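Outer protein YOPM (Yersinia pestis, PDB 1G9U) acts as a secreted leucine-rich-repeat effector that probably alters host cell physiology and promotes bacterial survival in host tissues. Local coordinates at residues Ser153-Ile158 with Asp170-Leu175. Sequence-based numbering, arbitrary orientation.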
loop_
_atom_site.group_PDB
_atom_site.type_symbol
_atom_site.label_atom_id
_atom_site.label_comp_id
_atom_site.label_asym_id
_atom_site.label_seq_id
_atom_site.Cartn_x
_atom_site.Cartn_y
_atom_site.Cartn_z
ATOM N N SER A 153 31.493 33.405 -13.050
ATOM C CA SER A 153 30.815 34.285 -13.962
ATOM C C SER A 153 30.033 33.592 -15.041
ATOM O O SER A 153 29.323 34.167 -15.875
ATOM C CB SER A 153 31.936 35.157 -14.584
ATOM O OG SER A 153 32.637 35.816 -13.523
ATOM N N PHE A 154 30.051 32.255 -15.148
ATOM C CA PHE A 154 29.166 31.777 -16.220
ATOM C C PHE A 154 28.310 30.628 -15.697
ATOM O O PHE A 154 27.706 29.996 -16.554
ATOM C CB PHE A 154 29.906 31.290 -17.436
ATOM C CG PHE A 154 31.002 32.224 -17.905
ATOM C CD1 PHE A 154 32.191 32.371 -17.215
ATOM C CD2 PHE A 154 30.769 32.952 -19.061
ATOM C CE1 PHE A 154 33.147 33.265 -17.652
ATOM C CE2 PHE A 154 31.725 33.825 -19.535
ATOM C CZ PHE A 154 32.900 33.971 -18.818
ATOM N N LEU A 155 28.347 30.408 -14.382
ATOM C CA LEU A 155 27.516 29.347 -13.832
ATOM C C LEU A 155 26.043 29.704 -14.022
ATOM O O LEU A 155 25.655 30.700 -13.426
ATOM C CB LEU A 155 27.680 29.265 -12.315
ATOM C CG LEU A 155 28.247 27.933 -11.805
ATOM C CD1 LEU A 155 28.293 27.955 -10.293
ATOM C CD2 LEU A 155 27.490 26.751 -12.396
ATOM N N LYS A 156 25.304 28.962 -14.797
ATOM C CA LYS A 156 23.905 29.177 -15.104
ATOM C C LYS A 156 23.000 28.294 -14.254
ATOM O O LYS A 156 21.972 28.747 -13.781
ATOM C CB LYS A 156 23.682 28.805 -16.582
ATOM C CG LYS A 156 24.019 30.024 -17.452
ATOM C CD LYS A 156 24.450 29.712 -18.865
ATOM C CE LYS A 156 25.642 30.583 -19.264
ATOM N NZ LYS A 156 25.454 32.010 -18.867
ATOM N N ILE A 157 23.456 27.059 -14.117
ATOM C CA ILE A 157 22.755 26.017 -13.408
ATOM C C ILE A 157 23.631 25.298 -12.390
ATOM O O ILE A 157 24.710 24.802 -12.683
ATOM C CB ILE A 157 22.271 24.899 -14.344
ATOM C CG1 ILE A 157 21.374 25.401 -15.467
ATOM C CG2 ILE A 157 21.600 23.842 -13.491
ATOM C CD1 ILE A 157 21.422 24.423 -16.628
ATOM N N ILE A 158 23.093 25.273 -11.178
ATOM C CA ILE A 158 23.819 24.636 -10.101
ATOM C C ILE A 158 22.888 23.603 -9.468
ATOM O O ILE A 158 21.769 23.914 -9.068
ATOM C CB ILE A 158 24.247 25.629 -9.017
ATOM C CG1 ILE A 158 25.319 26.644 -9.387
ATOM C CG2 ILE A 158 24.655 24.821 -7.775
ATOM C CD1 ILE A 158 25.545 27.732 -8.347
ATOM N N ASP A 170 27.464 32.712 -1.610
ATOM C CA ASP A 170 26.807 33.708 -2.441
ATOM C C ASP A 170 26.915 33.126 -3.855
ATOM O O ASP A 170 27.815 32.363 -4.178
ATOM C CB ASP A 170 27.380 35.107 -2.340
ATOM C CG ASP A 170 27.066 35.833 -1.048
ATOM O OD1 ASP A 170 25.898 35.773 -0.629
ATOM O OD2 ASP A 170 27.945 36.465 -0.421
ATOM N N LEU A 171 25.899 33.502 -4.600
ATOM C CA LEU A 171 25.645 32.984 -5.930
ATOM C C LEU A 171 26.077 33.925 -7.029
ATOM O O LEU A 171 25.979 35.135 -6.833
ATOM C CB LEU A 171 24.132 32.684 -5.864
ATOM C CG LEU A 171 23.770 31.621 -4.810
ATOM C CD1 LEU A 171 22.294 31.299 -4.939
ATOM C CD2 LEU A 171 24.588 30.347 -5.017
ATOM N N PRO A 172 26.516 33.479 -8.197
ATOM C CA PRO A 172 26.914 34.413 -9.282
ATOM C C PRO A 172 25.695 35.002 -9.995
ATOM O O PRO A 172 24.623 34.352 -10.047
ATOM C CB PRO A 172 27.716 33.464 -10.171
ATOM C CG PRO A 172 26.980 32.147 -10.076
ATOM C CD PRO A 172 26.541 32.073 -8.631
ATOM N N PRO A 173 25.716 36.225 -10.542
ATOM C CA PRO A 173 24.513 36.907 -11.060
ATOM C C PRO A 173 24.012 36.326 -12.356
ATOM O O PRO A 173 22.971 36.680 -12.886
ATOM C CB PRO A 173 24.948 38.353 -11.332
ATOM C CG PRO A 173 26.421 38.277 -11.473
ATOM C CD PRO A 173 26.898 37.066 -10.733
ATOM N N SER A 174 24.878 35.424 -12.849
ATOM C CA SER A 174 24.456 34.742 -14.077
ATOM C C SER A 174 23.576 33.539 -13.744
ATOM O O SER A 174 23.142 32.831 -14.642
ATOM C CB SER A 174 25.677 34.169 -14.805
ATOM O OG SER A 174 26.647 33.695 -13.876
ATOM N N LEU A 175 23.433 33.261 -12.448
ATOM C CA LEU A 175 22.710 32.048 -12.077
ATOM C C LEU A 175 21.313 32.068 -12.669
ATOM O O LEU A 175 20.553 33.022 -12.541
ATOM C CB LEU A 175 22.607 31.975 -10.560
ATOM C CG LEU A 175 21.995 30.689 -10.000
ATOM C CD1 LEU A 175 22.655 29.486 -10.652
ATOM C CD2 LEU A 175 22.103 30.675 -8.482
#
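Lys156 and Leu175 bring the two backbones to 4.3 Å between their CA atoms, where residues 153-158 enter a strand and 170-175 end in a type I beta turn from Pro172 to Leu175, closed by Leu175 N to Pro172 O at 2.9 Å. The carbonyl oxygen of Leu155 takes one hydrogen bond from this turn. Ser174 OG donates to Leu155 O at 3.2 Å; the C=O...donor angle of 127° is ordinary, but the hydroxyl stands 46° above the carbonyl plane and not on a lone pair. OG sits between the backbone N and carbonyl carbon of Ser174, facing Leu155 O. Leu175 CA adds a CA-H...O contact to the same oxygen. Beside this polar point, Pro172 CG rests against Leu155 CB at 3.7 Å. Deeper in, Ile158 and Leu175 cross at about a right angle, their CD1 atoms 4.1 Å apart, while Leu171 CD2 approaches Ile158 CD1 at 4.3 Å. The contact brings the start of LRR 5 against the end of that repeat and the start of LRR 6 in the leucine-rich-repeat solenoid: Ile158 and Leu171 also pack on Ile178 of strand 177-179, Leu155 touches Leu136 of strand 135-137, and Lys156 makes backbone hydrogen bonds to Glu134, Glu176 and Phe177.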